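PDB 6BME: truncated hemoglobin 4 from Chlamydomonas reinhardtii, which probably binds oxygen at a heme whose iron can take a second axial ligand from the protein itself, through its truncated 2-on-2 globin domain. Local coordinates for residues Val17-Lys22 / Val91-Glu96; Leu50-Gly55 / Ala108-Gly113. One frame throughout, in Å; residues are numbered along the deposited sequence.

In the fold
Together the two contacts span the 2-on-2 globin sandwich. Interaction 1 lays helix 10-25 on helix 80-96, interaction 2 brings the end of helix 39-53 against helix 101-114, and their segments alternate along the chain. Their centres are about 14 Å apart, yet they touch: L94 CD1 lies 3.8 Å from F54 CZ, and V17 CG2 is 4.0 Å from L50 CD2. The heme lies closer to interaction 2: the side chain of Y52 is about 4 Å from it and L111 lines its pocket, whereas the side chain of F20 is about 7 Å away. Helix 39-53 also carries K45, the lysine bound to heme; H69 on helix 62-75 is the other iron ligand.

Interaction 1. Residues Val17-Lys22 / Val91-Glu96; sequences VDVFYK and VDSLKE
F20 and S93 mark the point where the two helices come nearest, their CA atoms 5.5 Å apart. The axes of 17-22 and 91-96 approach to 8.9 Å and run in roughly opposed senses, 140° between their N-to-C directions. S93 points toward helix 10-25, and its OG settles 3.3 Å from F20 CA, nearer to the backbone of that helix than to any side-chain atom there. The same hydroxyl lies 3.5 Å from F20 CB, at the root of the side chain. With CG anti to the backbone N (chi1 180°), the F20 ring passes S93 OG, 3.8 Å from F20 CD1, on its way inward, where it meets F90 edge-to-face and also touches F49. V19 supplies the other half of the contact through one branch: CG1 stands 3.5 Å from S93 OG and 3.6 Å from E96 OE1, in the angle between the serine and the extended glutamate chain. The second carboxylate oxygen of E96, OE2, forms a salt bridge with K23 on the same helix as V19. S93 OG, for its part, is hydrogen-bonded to H89 O one turn back in its own helix. The serine's polarity is thus met within helix 80-96, so that across this close interface it acts as a small spacer, with the charged pair E96 and K23 at the outer margin.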
loop_
_atom_site.group_PDB
_atom_site.type_symbol
_atom_site.label_atom_id
_atom_site.label_comp_id
_atom_site.label_asym_id
_atom_site.label_seq_id
_atom_site.Cartn_x
_atom_site.Cartn_y
_atom_site.Cartn_z
ATOM N N VAL A 17 -3.718 10.240 0.445
ATOM C CA VAL A 17 -3.352 9.401 1.585
ATOM C C VAL A 17 -4.542 9.218 2.526
ATOM O O VAL A 17 -4.819 8.102 2.989
ATOM C CB VAL A 17 -2.128 9.999 2.313
ATOM C CG1 VAL A 17 -1.927 9.341 3.688
ATOM C CG2 VAL A 17 -0.862 9.834 1.459
ATOM N N ASP A 18 -5.276 10.302 2.807
ATOM C CA ASP A 18 -6.421 10.205 3.711
ATOM C C ASP A 18 -7.507 9.302 3.137
ATOM O O ASP A 18 -8.059 8.450 3.848
ATOM C CB ASP A 18 -6.973 11.597 4.022
ATOM C CG ASP A 18 -6.259 12.256 5.196
ATOM O OD1 ASP A 18 -5.356 11.616 5.784
ATOM O OD2 ASP A 18 -6.599 13.413 5.527
ATOM N N VAL A 19 -7.825 9.470 1.850
ATOM C CA VAL A 19 -8.799 8.590 1.199
ATOM C C VAL A 19 -8.376 7.133 1.358
ATOM O O VAL A 19 -9.165 6.277 1.776
ATOM C CB VAL A 19 -8.948 8.959 -0.288
ATOM C CG1 VAL A 19 -9.715 7.841 -1.053
ATOM C CG2 VAL A 19 -9.619 10.320 -0.445
ATOM N N PHE A 20 -7.108 6.851 1.052
ATOM C CA PHE A 20 -6.585 5.492 1.056
ATOM C C PHE A 20 -6.573 4.927 2.466
ATOM O O PHE A 20 -7.021 3.799 2.694
ATOM C CB PHE A 20 -5.190 5.517 0.429
ATOM C CG PHE A 20 -4.499 4.191 0.363
ATOM C CD1 PHE A 20 -5.182 3.033 0.001
ATOM C CD2 PHE A 20 -3.139 4.112 0.605
ATOM C CE1 PHE A 20 -4.513 1.806 -0.065
ATOM C CE2 PHE A 20 -2.467 2.898 0.530
ATOM C CZ PHE A 20 -3.153 1.746 0.198
ATOM N N TYR A 21 -6.112 5.727 3.429
ATOM C CA TYR A 21 -6.102 5.319 4.829
ATOM C C TYR A 21 -7.500 4.961 5.316
ATOM O O TYR A 21 -7.708 3.908 5.938
ATOM C CB TYR A 21 -5.507 6.444 5.677
ATOM C CG TYR A 21 -5.699 6.266 7.159
ATOM C CD1 TYR A 21 -4.861 5.442 7.890
ATOM C CD2 TYR A 21 -6.716 6.922 7.829
ATOM C CE1 TYR A 21 -5.028 5.274 9.250
ATOM C CE2 TYR A 21 -6.894 6.762 9.191
ATOM C CZ TYR A 21 -6.047 5.935 9.894
ATOM O OH TYR A 21 -6.219 5.767 11.251
ATOM N N LYS A 22 -8.480 5.821 5.028
ATOM C CA LYS A 22 -9.831 5.591 5.533
ATOM C C LYS A 22 -10.445 4.344 4.915
ATOM O O LYS A 22 -11.144 3.588 5.601
ATOM C CB LYS A 22 -10.701 6.827 5.280
ATOM C CG LYS A 22 -10.305 8.025 6.134
ATOM C CD LYS A 22 -11.157 9.238 5.819
ATOM C CE LYS A 22 -10.660 10.483 6.563
ATOM N NZ LYS A 22 -10.294 11.589 5.629
ATOM N N VAL A 91 -5.864 1.818 -5.901
ATOM C CA VAL A 91 -6.189 2.350 -7.220
ATOM C C VAL A 91 -7.546 3.044 -7.190
ATOM O O VAL A 91 -7.738 4.060 -7.859
ATOM C CB VAL A 91 -6.125 1.256 -8.304
ATOM C CG1 VAL A 91 -4.744 0.646 -8.342
ATOM C CG2 VAL A 91 -7.170 0.180 -8.057
ATOM N N ASP A 92 -8.489 2.546 -6.384
ATOM C CA ASP A 92 -9.748 3.262 -6.214
ATOM C C ASP A 92 -9.506 4.659 -5.658
ATOM O O ASP A 92 -10.160 5.617 -6.076
ATOM C CB ASP A 92 -10.690 2.483 -5.295
ATOM C CG ASP A 92 -11.148 1.164 -5.902
ATOM O OD1 ASP A 92 -10.819 0.881 -7.077
ATOM O OD2 ASP A 92 -11.834 0.407 -5.189
ATOM N N SER A 93 -8.577 4.792 -4.702
ATOM C CA SER A 93 -8.255 6.116 -4.176
ATOM C C SER A 93 -7.747 7.025 -5.278
ATOM O O SER A 93 -8.169 8.181 -5.379
ATOM C CB SER A 93 -7.217 6.013 -3.058
ATOM O OG SER A 93 -7.667 5.140 -2.044
ATOM N N LEU A 94 -6.860 6.513 -6.132
ATOM C CA LEU A 94 -6.328 7.330 -7.216
ATOM C C LEU A 94 -7.435 7.779 -8.166
ATOM O O LEU A 94 -7.469 8.943 -8.583
ATOM C CB LEU A 94 -5.249 6.559 -7.974
ATOM C CG LEU A 94 -3.995 6.104 -7.236
ATOM C CD1 LEU A 94 -3.114 5.285 -8.179
ATOM C CD2 LEU A 94 -3.246 7.310 -6.697
ATOM N N LYS A 95 -8.356 6.872 -8.511
ATOM C CA LYS A 95 -9.456 7.230 -9.401
ATOM C C LYS A 95 -10.360 8.278 -8.768
ATOM O O LYS A 95 -10.788 9.226 -9.439
ATOM C CB LYS A 95 -10.269 5.983 -9.768
ATOM C CG LYS A 95 -9.465 4.906 -10.460
ATOM C CD LYS A 95 -10.301 3.643 -10.642
ATOM C CE LYS A 95 -9.469 2.483 -11.163
ATOM N NZ LYS A 95 -10.273 1.227 -11.187
ATOM N N GLU A 96 -10.681 8.112 -7.485
ATOM C CA GLU A 96 -11.538 9.076 -6.801
ATOM C C GLU A 96 -10.917 10.465 -6.749
ATOM O O GLU A 96 -11.641 11.469 -6.720
ATOM C CB GLU A 96 -11.849 8.582 -5.395
ATOM C CG GLU A 96 -12.766 7.374 -5.428
ATOM C CD GLU A 96 -12.968 6.757 -4.074
ATOM O OE1 GLU A 96 -12.726 7.456 -3.061
ATOM O OE2 GLU A 96 -13.374 5.574 -4.031
#

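Interaction 2. Residues Leu50-Gly55 / Ala108-Gly113; sequences LAYAFG and AGVLIG
V110 faces Y52 and A53 from a turn of helix 101-114 that is closed by the shortest polar bond here, I112 N to A108 O at 2.8 Å. Its two methyls do different jobs. CG1, anti to the backbone N (chi1 171°), reaches the Y52 ring, 3.6 Å from CE2 and 3.8 Å from CD2, so the methyl meets one side of the ring at a slant. CG2 goes instead to the main chain, lying 3.4 Å from A53 O; this is van der Waals contact with a carbonyl in the last turn of helix 39-53. The helices come close at this point, with A53 CA and V110 CA 5.7 Å apart, and the short A53 side chain fits such an approach; its methyl also touches A107 and F90. Y52 reaches the valine by swinging CG anti to its own N (chi1 -176°), which carries the ring alongside helix 101-114, where it also touches V114. The ring meets Y60 edge-to-face as well. Putting an alanine at V110 removes both methyls and is likely to open a gap between helix 101-114 and the end of helix 39-53, with the tyrosine ring less firmly held on that side. Just beyond A53 the helix stops: G55, with positive phi, is the C' residue of a Schellman motif, its N bonded to Y52 O at 3.0 Å and A56 N reaching A51 O. The F54 ring packs against L103 and A107. L111, the neighbour of V110, touches the heme. The end of helix 39-53 packed against helix 101-114 is part of the 2-on-2 sandwich of truncated hemoglobins, here beside the heme pocket.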
loop_
_atom_site.group_PDB
_atom_site.type_symbol
_atom_site.label_atom_id
_atom_site.label_comp_id
_atom_site.label_asym_id
_atom_site.label_seq_id
_atom_site.Cartn_x
_atom_site.Cartn_y
_atom_site.Cartn_z
ATOM N N LEU A 50 2.396 5.103 -1.292
ATOM C CA LEU A 50 2.076 5.930 -2.448
ATOM C C LEU A 50 3.337 6.324 -3.209
ATOM O O LEU A 50 3.380 6.259 -4.442
ATOM C CB LEU A 50 1.297 7.165 -1.985
ATOM C CG LEU A 50 1.014 8.265 -3.006
ATOM C CD1 LEU A 50 0.168 7.727 -4.150
ATOM C CD2 LEU A 50 0.292 9.406 -2.308
ATOM N N ALA A 51 4.377 6.749 -2.487
ATOM C CA ALA A 51 5.631 7.102 -3.144
ATOM C C ALA A 51 6.216 5.904 -3.897
ATOM O O ALA A 51 6.673 6.038 -5.039
ATOM C CB ALA A 51 6.622 7.641 -2.109
ATOM N N TYR A 52 6.179 4.718 -3.278
ATOM C CA TYR A 52 6.709 3.511 -3.910
ATOM C C TYR A 52 5.951 3.166 -5.187
ATOM O O TYR A 52 6.561 2.833 -6.211
ATOM C CB TYR A 52 6.651 2.337 -2.926
ATOM C CG TYR A 52 7.274 1.074 -3.470
ATOM C CD1 TYR A 52 8.656 0.924 -3.522
ATOM C CD2 TYR A 52 6.481 0.032 -3.943
ATOM C CE1 TYR A 52 9.232 -0.231 -4.031
ATOM C CE2 TYR A 52 7.050 -1.126 -4.450
ATOM C CZ TYR A 52 8.422 -1.250 -4.488
ATOM O OH TYR A 52 8.984 -2.397 -4.992
ATOM N N ALA A 53 4.622 3.245 -5.149
ATOM C CA ALA A 53 3.834 2.940 -6.341
ATOM C C ALA A 53 4.251 3.800 -7.534
ATOM O O ALA A 53 4.123 3.370 -8.688
ATOM C CB ALA A 53 2.343 3.114 -6.041
ATOM N N PHE A 54 4.775 4.999 -7.286
ATOM C CA PHE A 54 5.164 5.897 -8.366
ATOM C C PHE A 54 6.669 6.090 -8.461
ATOM O O PHE A 54 7.122 7.097 -9.011
ATOM C CB PHE A 54 4.444 7.232 -8.206
ATOM C CG PHE A 54 2.986 7.121 -8.474
ATOM C CD1 PHE A 54 2.538 6.909 -9.769
ATOM C CD2 PHE A 54 2.067 7.149 -7.438
ATOM C CE1 PHE A 54 1.200 6.765 -10.031
ATOM C CE2 PHE A 54 0.718 7.011 -7.695
ATOM C CZ PHE A 54 0.287 6.824 -8.997
ATOM N N GLY A 55 7.446 5.136 -7.952
ATOM C CA GLY A 55 8.893 5.174 -8.091
ATOM C C GLY A 55 9.562 6.378 -7.464
ATOM O O GLY A 55 10.629 6.796 -7.928
ATOM N N ALA A 108 -0.324 0.221 -10.934
ATOM C CA ALA A 108 -0.735 -1.175 -10.977
ATOM C C ALA A 108 0.437 -2.086 -11.315
ATOM O O ALA A 108 0.610 -3.136 -10.688
ATOM C CB ALA A 108 -1.864 -1.355 -11.992
ATOM N N GLY A 109 1.249 -1.703 -12.304
ATOM C CA GLY A 109 2.408 -2.511 -12.647
ATOM C C GLY A 109 3.344 -2.711 -11.469
ATOM O O GLY A 109 3.852 -3.813 -11.242
ATOM N N VAL A 110 3.571 -1.651 -10.691
ATOM C CA VAL A 110 4.425 -1.772 -9.511
ATOM C C VAL A 110 3.816 -2.753 -8.521
ATOM O O VAL A 110 4.483 -3.684 -8.046
ATOM C CB VAL A 110 4.648 -0.391 -8.871
ATOM C CG1 VAL A 110 5.348 -0.537 -7.525
ATOM C CG2 VAL A 110 5.456 0.503 -9.814
ATOM N N LEU A 111 2.530 -2.566 -8.205
ATOM C CA LEU A 111 1.866 -3.408 -7.210
ATOM C C LEU A 111 1.851 -4.868 -7.637
ATOM O O LEU A 111 2.128 -5.768 -6.831
ATOM C CB LEU A 111 0.443 -2.903 -6.977
ATOM C CG LEU A 111 0.372 -1.508 -6.360
ATOM C CD1 LEU A 111 -1.073 -1.043 -6.185
ATOM C CD2 LEU A 111 1.134 -1.466 -5.036
ATOM N N ILE A 112 1.505 -5.124 -8.901
ATOM C CA ILE A 112 1.553 -6.487 -9.423
ATOM C C ILE A 112 2.953 -7.063 -9.254
ATOM O O ILE A 112 3.122 -8.244 -8.924
ATOM C CB ILE A 112 1.094 -6.506 -10.893
ATOM C CG1 ILE A 112 -0.393 -6.153 -11.011
ATOM C CG2 ILE A 112 1.364 -7.863 -11.538
ATOM C CD1 ILE A 112 -1.314 -7.104 -10.278
ATOM N N GLY A 113 3.978 -6.230 -9.446
ATOM C CA GLY A 113 5.350 -6.696 -9.318
ATOM C C GLY A 113 5.711 -7.203 -7.934
ATOM O O GLY A 113 6.546 -8.100 -7.803
#